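Local coordinates for protein ureidoglycolate hydrolase (Arabidopsis thaliana, PDB 4PXE) that hydrolyses (S)-ureidoglycolate to glyoxylate, ammonia and carbon dioxide as a manganese-dependent homodimer, completing purine breakdown without forming urea, at residues R253-L258 against N294-K299; E237-G242 against K333-E338; Y53-M58 against G71-K76. All coordinates share one frame; numbering follows the deposited sequence.

Interaction 1: R253-L258 against N294-K299; sequences RNDAGL and NSIPSK. With GLV (glyoxylic acid), chain H.
One face of the Arg253 guanidinium is covered by Ile296, whose CD1 methyl stands 3.5 Å above the plane, over its centre; the two side chains cross at about a right angle. Around the rim of the same group, NH2 donates to the carbonyl of Val248 and NH1 to Thr282 OG1 of the second subunit, and these bonds fix the turn of the guanidinium. With chi1 at -56°, Ile296 sends its CG1 arm to Arg253 and its CG2 branch to Asp255, where CG2 lies 3.8 Å from OD2. The other carboxylate oxygen, Asp255 OD1, rests 3.8 Å from Pro297 CD while it caps helix 256-272, accepting a weak bond from Gly257 N and a 3.2 Å bond from Leu258 N, the latter arriving from above the carboxylate plane. Between the backbones, Ala256 N makes a weak 3.3 Å bond to Pro297 O, and a water donates both to that carbonyl and to Asn254 O. At the far end, Asn294 ND2 gives a 2.9 Å hydrogen bond to glyoxylate O2; the glyoxylate is also hydrogen-bonded to Arg307 NH2 and Tyr377 N of the second subunit. Here an N-capped helix packs on the start of strand 295-308 in the dimerization region, where Arg253 is probably needed for dimer formation, and one subunit of this M20-family enzyme lends Asn294 to the other's active site.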
loop_
_atom_site.group_PDB
_atom_site.type_symbol
_atom_site.label_atom_id
_atom_site.label_comp_id
_atom_site.label_asym_id
_atom_site.label_seq_id
_atom_site.Cartn_x
_atom_site.Cartn_y
_atom_site.Cartn_z
ATOM N N ARG A 253 -9.352 -21.717 -1.071
ATOM C CA ARG A 253 -9.121 -20.282 -0.934
ATOM C C ARG A 253 -10.368 -19.428 -1.132
ATOM O O ARG A 253 -11.347 -19.859 -1.746
ATOM C CB ARG A 253 -8.045 -19.842 -1.928
ATOM C CG ARG A 253 -6.715 -20.529 -1.671
ATOM C CD ARG A 253 -5.641 -20.042 -2.626
ATOM N NE ARG A 253 -4.351 -20.618 -2.269
ATOM C CZ ARG A 253 -3.174 -20.077 -2.558
ATOM N NH1 ARG A 253 -3.111 -18.919 -3.202
ATOM N NH2 ARG A 253 -2.055 -20.690 -2.170
ATOM N N ASN A 254 -10.306 -18.219 -0.583
ATOM C CA ASN A 254 -11.258 -17.160 -0.885
ATOM C C ASN A 254 -10.473 -15.847 -0.893
ATOM O O ASN A 254 -10.506 -15.048 0.044
ATOM C CB ASN A 254 -12.506 -17.191 0.036
ATOM C CG ASN A 254 -12.199 -16.966 1.512
ATOM O OD1 ASN A 254 -11.087 -17.210 1.994
ATOM N ND2 ASN A 254 -13.202 -16.502 2.240
ATOM N N ASP A 255 -9.722 -15.690 -1.982
ATOM C CA ASP A 255 -8.670 -14.682 -2.111
ATOM C C ASP A 255 -9.271 -13.295 -2.343
ATOM O O ASP A 255 -9.843 -13.033 -3.403
ATOM C CB ASP A 255 -7.757 -15.094 -3.277
ATOM C CG ASP A 255 -6.495 -14.244 -3.401
ATOM O OD1 ASP A 255 -6.541 -13.014 -3.195
ATOM O OD2 ASP A 255 -5.443 -14.827 -3.742
ATOM N N ALA A 256 -9.136 -12.415 -1.353
ATOM C CA ALA A 256 -9.725 -11.080 -1.432
ATOM C C ALA A 256 -9.058 -10.227 -2.502
ATOM O O ALA A 256 -9.664 -9.289 -3.019
ATOM C CB ALA A 256 -9.659 -10.385 -0.077
ATOM N N GLY A 257 -7.810 -10.541 -2.824
ATOM C CA GLY A 257 -7.100 -9.799 -3.853
ATOM C C GLY A 257 -7.678 -10.091 -5.224
ATOM O O GLY A 257 -7.816 -9.184 -6.055
ATOM N N LEU A 258 -8.033 -11.344 -5.473
ATOM C CA LEU A 258 -8.623 -11.714 -6.752
ATOM C C LEU A 258 -10.036 -11.152 -6.887
ATOM O O LEU A 258 -10.421 -10.738 -7.985
ATOM C CB LEU A 258 -8.572 -13.221 -6.960
ATOM C CG LEU A 258 -7.149 -13.754 -7.107
ATOM C CD1 LEU A 258 -7.167 -15.248 -7.348
ATOM C CD2 LEU A 258 -6.398 -13.027 -8.238
ATOM N N ASN A 294 4.054 -13.963 0.808
ATOM C CA ASN A 294 3.704 -15.340 1.152
ATOM C C ASN A 294 2.479 -15.462 2.067
ATOM O O ASN A 294 2.298 -16.468 2.770
ATOM C CB ASN A 294 4.924 -16.102 1.703
ATOM C CG ASN A 294 5.630 -15.379 2.855
ATOM O OD1 ASN A 294 5.424 -14.195 3.109
ATOM N ND2 ASN A 294 6.500 -16.116 3.550
ATOM N N SER A 295 1.625 -14.442 2.016
ATOM C CA SER A 295 0.389 -14.399 2.785
ATOM C C SER A 295 -0.780 -14.106 1.838
ATOM O O SER A 295 -0.774 -13.096 1.140
ATOM C CB SER A 295 0.504 -13.319 3.858
ATOM O OG SER A 295 -0.554 -13.412 4.792
ATOM N N ILE A 296 -1.773 -14.988 1.795
ATOM C CA ILE A 296 -2.906 -14.790 0.887
ATOM C C ILE A 296 -3.726 -13.623 1.406
ATOM O O ILE A 296 -4.069 -13.599 2.580
ATOM C CB ILE A 296 -3.815 -16.025 0.831
ATOM C CG1 ILE A 296 -3.029 -17.274 0.428
ATOM C CG2 ILE A 296 -4.970 -15.792 -0.148
ATOM C CD1 ILE A 296 -3.811 -18.580 0.652
ATOM N N PRO A 297 -4.038 -12.643 0.542
ATOM C CA PRO A 297 -4.767 -11.481 1.067
ATOM C C PRO A 297 -6.090 -11.854 1.737
ATOM O O PRO A 297 -6.915 -12.535 1.124
ATOM C CB PRO A 297 -5.027 -10.633 -0.187
ATOM C CG PRO A 297 -3.911 -10.989 -1.119
ATOM C CD PRO A 297 -3.636 -12.468 -0.866
ATOM N N SER A 298 -6.270 -11.397 2.976
ATOM C CA SER A 298 -7.508 -11.624 3.725
ATOM C C SER A 298 -8.425 -10.408 3.678
ATOM O O SER A 298 -9.591 -10.495 4.037
ATOM C CB SER A 298 -7.226 -12.000 5.188
ATOM O OG SER A 298 -6.422 -11.030 5.832
ATOM N N LYS A 299 -7.889 -9.270 3.258
ATOM C CA LYS A 299 -8.695 -8.074 3.065
ATOM C C LYS A 299 -8.192 -7.329 1.846
ATOM O O LYS A 299 -6.989 -7.237 1.618
ATOM C CB LYS A 299 -8.629 -7.160 4.284
ATOM C CG LYS A 299 -9.286 -7.698 5.535
ATOM C CD LYS A 299 -9.617 -6.570 6.498
ATOM C CE LYS A 299 -8.411 -5.675 6.753
ATOM N NZ LYS A 299 -8.741 -4.575 7.708
HETATM C C1 GLV H . 7.885 -19.359 4.612
HETATM O O1 GLV H . 8.559 -20.398 5.258
HETATM C C2 GLV H . 6.971 -19.822 3.526
HETATM O O2 GLV H . 6.274 -18.965 2.919
HETATM O O3 GLV H . 6.913 -21.049 3.221
HETATM O O HOH W 1 -8.325 -14.859 1.666
#

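Interaction 2: E237-G242 against K333-E338; sequences EFEGNG and KVKLSE
Glu237-Glu239 pairs with Lys335-Glu338 as an antiparallel ribbon broken by a classic beta bulge, in which Ser337 and Glu338 both face Glu237. Phe238 and Leu336 point to one side of the sheet, toward helix 311-332. The phenyl ring is met obliquely by two methyls: Val334 CG2 lies 3.7 Å from Phe238 CD1, and Leu336 CD1 lies 3.9 Å from Phe238 CE1. Ala259 and Leu263 of helix 256-272 add to this apolar layer. The opposite side is polar. There the side chains of Glu237 and Glu338 cross with their carboxylate planes 76° apart and the nearest oxygens, OE2 of Glu237 and OE1 of Glu338, at 3.8 Å; the like charges are probably eased by His301, which is hydrogen-bonded to Glu237 OE2. Glu239 and Lys335 run side by side in the same direction, both extended, and a water joins Glu239 OE1 to Lys335 NZ. With chi1 at 58°, Ser337 OG comes alongside Glu239 CG at 3.4 Å and shares a second water with Glu237 OE1. Putting a leucine at Glu239 would probably deprive Lys335 NZ of its water-mediated acidic mate and cost the water at Ser337 OG its weak bond to Glu239 OE2. Beneath these side chains Glu239 and Lys335 form a hydrogen-bonded pair, Glu239 N reaching Lys335 O at 2.9 Å and Lys335 N returning to Glu239 O.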
loop_
_atom_site.group_PDB
_atom_site.type_symbol
_atom_site.label_atom_id
_atom_site.label_comp_id
_atom_site.label_asym_id
_atom_site.label_seq_id
_atom_site.Cartn_x
_atom_site.Cartn_y
_atom_site.Cartn_z
ATOM N N GLU A 237 -14.679 -2.987 0.261
ATOM C CA GLU A 237 -13.776 -3.946 0.884
ATOM C C GLU A 237 -14.310 -5.363 0.792
ATOM O O GLU A 237 -15.513 -5.604 0.941
ATOM C CB GLU A 237 -13.487 -3.578 2.343
ATOM C CG GLU A 237 -12.806 -2.225 2.488
ATOM C CD GLU A 237 -12.206 -1.994 3.861
ATOM O OE1 GLU A 237 -12.597 -2.696 4.823
ATOM O OE2 GLU A 237 -11.337 -1.101 3.975
ATOM N N PHE A 238 -13.401 -6.295 0.525
ATOM C CA PHE A 238 -13.700 -7.722 0.553
ATOM C C PHE A 238 -12.898 -8.367 1.680
ATOM O O PHE A 238 -11.761 -7.966 1.933
ATOM C CB PHE A 238 -13.291 -8.390 -0.756
ATOM C CG PHE A 238 -14.081 -7.949 -1.959
ATOM C CD1 PHE A 238 -15.365 -8.434 -2.185
ATOM C CD2 PHE A 238 -13.512 -7.095 -2.892
ATOM C CE1 PHE A 238 -16.068 -8.058 -3.312
ATOM C CE2 PHE A 238 -14.215 -6.718 -4.025
ATOM C CZ PHE A 238 -15.490 -7.197 -4.232
ATOM N N GLU A 239 -13.487 -9.357 2.353
ATOM C CA GLU A 239 -12.767 -10.109 3.387
ATOM C C GLU A 239 -12.795 -11.609 3.127
ATOM O O GLU A 239 -13.843 -12.167 2.788
ATOM C CB GLU A 239 -13.349 -9.816 4.779
ATOM C CG GLU A 239 -13.004 -8.434 5.323
ATOM C CD GLU A 239 -13.705 -8.111 6.634
ATOM O OE1 GLU A 239 -14.635 -8.851 7.010
ATOM O OE2 GLU A 239 -13.332 -7.106 7.278
ATOM N N GLY A 240 -11.638 -12.253 3.282
ATOM C CA GLY A 240 -11.519 -13.698 3.172
ATOM C C GLY A 240 -10.719 -14.245 4.341
ATOM O O GLY A 240 -10.412 -13.521 5.281
ATOM N N ASN A 241 -10.395 -15.531 4.290
ATOM C CA ASN A 241 -9.743 -16.183 5.429
ATOM C C ASN A 241 -8.234 -15.980 5.492
ATOM O O ASN A 241 -7.628 -16.121 6.553
ATOM C CB ASN A 241 -10.055 -17.673 5.429
ATOM C CG ASN A 241 -11.519 -17.957 5.644
ATOM O OD1 ASN A 241 -12.161 -17.351 6.501
ATOM N ND2 ASN A 241 -12.059 -18.882 4.862
ATOM N N GLY A 242 -7.626 -15.653 4.358
ATOM C CA GLY A 242 -6.181 -15.498 4.299
ATOM C C GLY A 242 -5.458 -16.781 4.678
ATOM O O GLY A 242 -6.021 -17.873 4.630
ATOM N N LYS A 333 -16.538 -16.473 -2.717
ATOM C CA LYS A 333 -16.826 -16.904 -1.349
ATOM C C LYS A 333 -16.160 -16.006 -0.309
ATOM O O LYS A 333 -15.721 -16.456 0.758
ATOM C CB LYS A 333 -16.473 -18.385 -1.151
ATOM C CG LYS A 333 -17.264 -19.299 -2.075
ATOM C CD LYS A 333 -16.969 -20.770 -1.822
ATOM C CE LYS A 333 -15.634 -21.174 -2.415
ATOM N NZ LYS A 333 -15.692 -21.312 -3.896
ATOM N N VAL A 334 -16.091 -14.718 -0.637
ATOM C CA VAL A 334 -15.624 -13.709 0.300
ATOM C C VAL A 334 -16.797 -12.877 0.788
ATOM O O VAL A 334 -17.866 -12.875 0.172
ATOM C CB VAL A 334 -14.555 -12.776 -0.330
ATOM C CG1 VAL A 334 -13.301 -13.559 -0.667
ATOM C CG2 VAL A 334 -15.095 -12.045 -1.566
ATOM N N LYS A 335 -16.595 -12.188 1.900
ATOM C CA LYS A 335 -17.584 -11.247 2.401
ATOM C C LYS A 335 -17.397 -9.890 1.728
ATOM O O LYS A 335 -16.279 -9.368 1.653
ATOM C CB LYS A 335 -17.451 -11.094 3.920
ATOM C CG LYS A 335 -18.428 -10.104 4.544
ATOM C CD LYS A 335 -18.228 -10.028 6.055
ATOM C CE LYS A 335 -19.241 -9.099 6.710
ATOM N NZ LYS A 335 -19.093 -9.097 8.196
ATOM N N LEU A 336 -18.487 -9.323 1.227
ATOM C CA LEU A 336 -18.469 -7.926 0.826
ATOM C C LEU A 336 -18.668 -7.145 2.113
ATOM O O LEU A 336 -19.805 -6.894 2.536
ATOM C CB LEU A 336 -19.584 -7.637 -0.179
ATOM C CG LEU A 336 -19.696 -6.199 -0.691
ATOM C CD1 LEU A 336 -18.379 -5.680 -1.276
ATOM C CD2 LEU A 336 -20.817 -6.114 -1.720
ATOM N N SER A 337 -17.558 -6.794 2.757
ATOM C CA SER A 337 -17.597 -6.228 4.098
ATOM C C SER A 337 -17.865 -4.725 4.114
ATOM O O SER A 337 -18.296 -4.171 5.126
ATOM C CB SER A 337 -16.312 -6.567 4.857
ATOM O OG SER A 337 -15.172 -6.096 4.165
ATOM N N GLU A 338 -17.606 -4.064 2.991
ATOM C CA GLU A 338 -17.956 -2.658 2.859
ATOM C C GLU A 338 -18.295 -2.344 1.419
ATOM O O GLU A 338 -17.565 -2.712 0.507
ATOM C CB GLU A 338 -16.806 -1.763 3.322
ATOM C CG GLU A 338 -17.071 -0.277 3.111
ATOM C CD GLU A 338 -16.013 0.595 3.742
ATOM O OE1 GLU A 338 -14.814 0.312 3.534
ATOM O OE2 GLU A 338 -16.381 1.557 4.449
HETATM O O HOH W 2 -14.345 -4.118 5.834
HETATM O O HOH W 3 -16.367 -7.873 8.664
#

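Interaction 3: Y53-M58 against G71-K76; sequences YVKNLM and GNIFGK
A helix lying against a sheet brings these segments together: Lys55 and Met58, one turn apart on helix 45-60, rest on Ile73 and Gly75 of strand 73-77. The two short axes run nearly parallel, 12° apart, with a closest approach of 9.5 Å, and no hydrogen bond joins the segments, so the contact is made by side chains and one glycine. Ile73 works with both its branches. Its CG2 methyl touches both helix residues, 3.8 Å from Lys55 CG and 3.9 Å from Met58 SD, while CD1 reaches further along the lysine and touches its CD and CE, each at 4.0 Å. The lysine and isoleucine side chains cross at about a right angle. A bend in the lysine chain, chi3 -76°, carries its aliphatic part past the isoleucine and delivers NZ to a salt bridge with Glu67 on the adjoining strand 64-67; the methylenes pack while the charge is probably balanced at the end of the chain by Glu67.

This layer belongs to the part of the M20-family fold that carries the metal ligands. Strand 73-77 runs between strands 64-67 and 129-133, antiparallel to both, and Ile73 lies about 11 Å, side chain to side chain, from the manganese ligand His92. Met58 extends from the helix toward the strand, its CG anti to the carbonyl carbon (chi1 -73°) and the chain straight beyond, which lays SD over the backbone of Gly75, 4.0 Å from CA. A side chain at Gly75 would point at the helix, and a CB there would probably come too close to Met58 SD. Val65, Ile112 and Ile131 also touch Met58, while Ile73 packs on Leu133 as well.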
loop_
_atom_site.group_PDB
_atom_site.type_symbol
_atom_site.label_atom_id
_atom_site.label_comp_id
_atom_site.label_asym_id
_atom_site.label_seq_id
_atom_site.Cartn_x
_atom_site.Cartn_y
_atom_site.Cartn_z
ATOM N N TYR A 53 2.244 31.134 2.805
ATOM C CA TYR A 53 2.750 31.804 1.614
ATOM C C TYR A 53 1.624 32.585 0.941
ATOM O O TYR A 53 1.788 33.753 0.596
ATOM C CB TYR A 53 3.348 30.763 0.657
ATOM C CG TYR A 53 3.976 31.326 -0.598
ATOM C CD1 TYR A 53 3.202 31.590 -1.720
ATOM C CD2 TYR A 53 5.340 31.568 -0.672
ATOM C CE1 TYR A 53 3.773 32.093 -2.884
ATOM C CE2 TYR A 53 5.920 32.071 -1.831
ATOM C CZ TYR A 53 5.124 32.330 -2.931
ATOM O OH TYR A 53 5.688 32.827 -4.084
ATOM N N VAL A 54 0.467 31.947 0.787
ATOM C CA VAL A 54 -0.686 32.594 0.172
ATOM C C VAL A 54 -1.241 33.756 1.013
ATOM O O VAL A 54 -1.540 34.828 0.486
ATOM C CB VAL A 54 -1.807 31.569 -0.145
ATOM C CG1 VAL A 54 -3.066 32.283 -0.594
ATOM C CG2 VAL A 54 -1.341 30.596 -1.227
ATOM N N LYS A 55 -1.368 33.546 2.319
ATOM C CA LYS A 55 -1.844 34.611 3.200
ATOM C C LYS A 55 -0.924 35.838 3.150
ATOM O O LYS A 55 -1.401 36.973 3.185
ATOM C CB LYS A 55 -2.026 34.095 4.633
ATOM C CG LYS A 55 -3.323 33.300 4.808
ATOM C CD LYS A 55 -3.543 32.814 6.240
ATOM C CE LYS A 55 -2.660 31.622 6.575
ATOM N NZ LYS A 55 -2.838 31.183 8.008
ATOM N N ASN A 56 0.384 35.604 3.046
ATOM C CA ASN A 56 1.350 36.691 2.898
ATOM C C ASN A 56 1.099 37.487 1.618
ATOM O O ASN A 56 1.066 38.722 1.633
ATOM C CB ASN A 56 2.782 36.151 2.956
ATOM C CG ASN A 56 3.823 37.238 2.816
ATOM O OD1 ASN A 56 4.538 37.300 1.819
ATOM N ND2 ASN A 56 3.915 38.105 3.820
ATOM N N LEU A 57 0.883 36.779 0.512
ATOM C CA LEU A 57 0.556 37.455 -0.742
ATOM C C LEU A 57 -0.758 38.235 -0.676
ATOM O O LEU A 57 -0.864 39.328 -1.225
ATOM C CB LEU A 57 0.514 36.454 -1.900
ATOM C CG LEU A 57 1.842 35.808 -2.290
ATOM C CD1 LEU A 57 1.645 34.915 -3.498
ATOM C CD2 LEU A 57 2.879 36.879 -2.581
ATOM N N MET A 58 -1.764 37.677 -0.007
ATOM C CA MET A 58 -3.037 38.369 0.143
ATOM C C MET A 58 -2.859 39.669 0.922
ATOM O O MET A 58 -3.410 40.704 0.554
ATOM C CB MET A 58 -4.058 37.485 0.858
ATOM C CG MET A 58 -4.603 36.338 0.025
ATOM S SD MET A 58 -5.877 35.482 0.976
ATOM C CE MET A 58 -6.501 34.306 -0.247
ATOM N N GLY A 71 -10.483 26.357 8.039
ATOM C CA GLY A 71 -9.311 26.847 7.341
ATOM C C GLY A 71 -9.536 27.302 5.914
ATOM O O GLY A 71 -8.566 27.463 5.172
ATOM N N ASN A 72 -10.789 27.505 5.515
ATOM C CA ASN A 72 -11.022 28.286 4.302
ATOM C C ASN A 72 -10.496 29.684 4.573
ATOM O O ASN A 72 -10.731 30.250 5.648
ATOM C CB ASN A 72 -12.504 28.350 3.917
ATOM C CG ASN A 72 -13.098 26.994 3.576
ATOM O OD1 ASN A 72 -12.558 26.228 2.771
ATOM N ND2 ASN A 72 -14.242 26.701 4.170
ATOM N N ILE A 73 -9.777 30.239 3.605
ATOM C CA ILE A 73 -9.114 31.529 3.769
ATOM C C ILE A 73 -9.731 32.539 2.814
ATOM O O ILE A 73 -9.956 32.230 1.646
ATOM C CB ILE A 73 -7.597 31.381 3.535
ATOM C CG1 ILE A 73 -7.000 30.485 4.629
ATOM C CG2 ILE A 73 -6.904 32.729 3.536
ATOM C CD1 ILE A 73 -5.590 29.992 4.367
ATOM N N PHE A 74 -10.023 33.741 3.313
ATOM C CA PHE A 74 -10.736 34.747 2.549
ATOM C C PHE A 74 -9.912 36.026 2.520
ATOM O O PHE A 74 -9.367 36.429 3.546
ATOM C CB PHE A 74 -12.100 35.040 3.195
ATOM C CG PHE A 74 -13.006 33.837 3.294
ATOM C CD1 PHE A 74 -12.874 32.937 4.343
ATOM C CD2 PHE A 74 -13.993 33.614 2.345
ATOM C CE1 PHE A 74 -13.707 31.828 4.441
ATOM C CE2 PHE A 74 -14.834 32.504 2.436
ATOM C CZ PHE A 74 -14.687 31.613 3.486
ATOM N N GLY A 75 -9.810 36.651 1.350
ATOM C CA GLY A 75 -9.092 37.909 1.203
ATOM C C GLY A 75 -9.945 38.919 0.467
ATOM O O GLY A 75 -10.181 38.784 -0.736
ATOM N N LYS A 76 -10.425 39.935 1.182
ATOM C CA LYS A 76 -11.377 40.880 0.600
ATOM C C LYS A 76 -10.799 42.260 0.271
ATOM O O LYS A 76 -10.031 42.832 1.044
ATOM C CB LYS A 76 -12.596 41.056 1.520
ATOM C CG LYS A 76 -13.616 42.056 1.000
ATOM C CD LYS A 76 -14.864 42.147 1.866
ATOM C CE LYS A 76 -15.806 40.981 1.621
ATOM N NZ LYS A 76 -17.134 41.188 2.312
#

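Interactions 1 and 2 belong to one neighbourhood in the dimerization region, their centres 9 Å apart, and meet through strands 295-308 and 222-239, neighbours in the sheet: Ser298 O bonds Gly240 N, linking the two strand regions, and Asn254 ND2 bonds Lys333 O, joining the loop before helix 256-272 to the turn that ends helix 311-332. Interaction 3 sits across the chain's centre, about 46 to 48 Å away, centre to centre. It is buried, apolar packing of helix on sheet, not touched by the second subunit. Interaction 1 is also buried, but mixes a cation, a helix cap and a bound ligand at the subunit boundary. Interaction 2, partly buried, relies on backbone pairing, apolar on one face, with waters among carboxylates on the other.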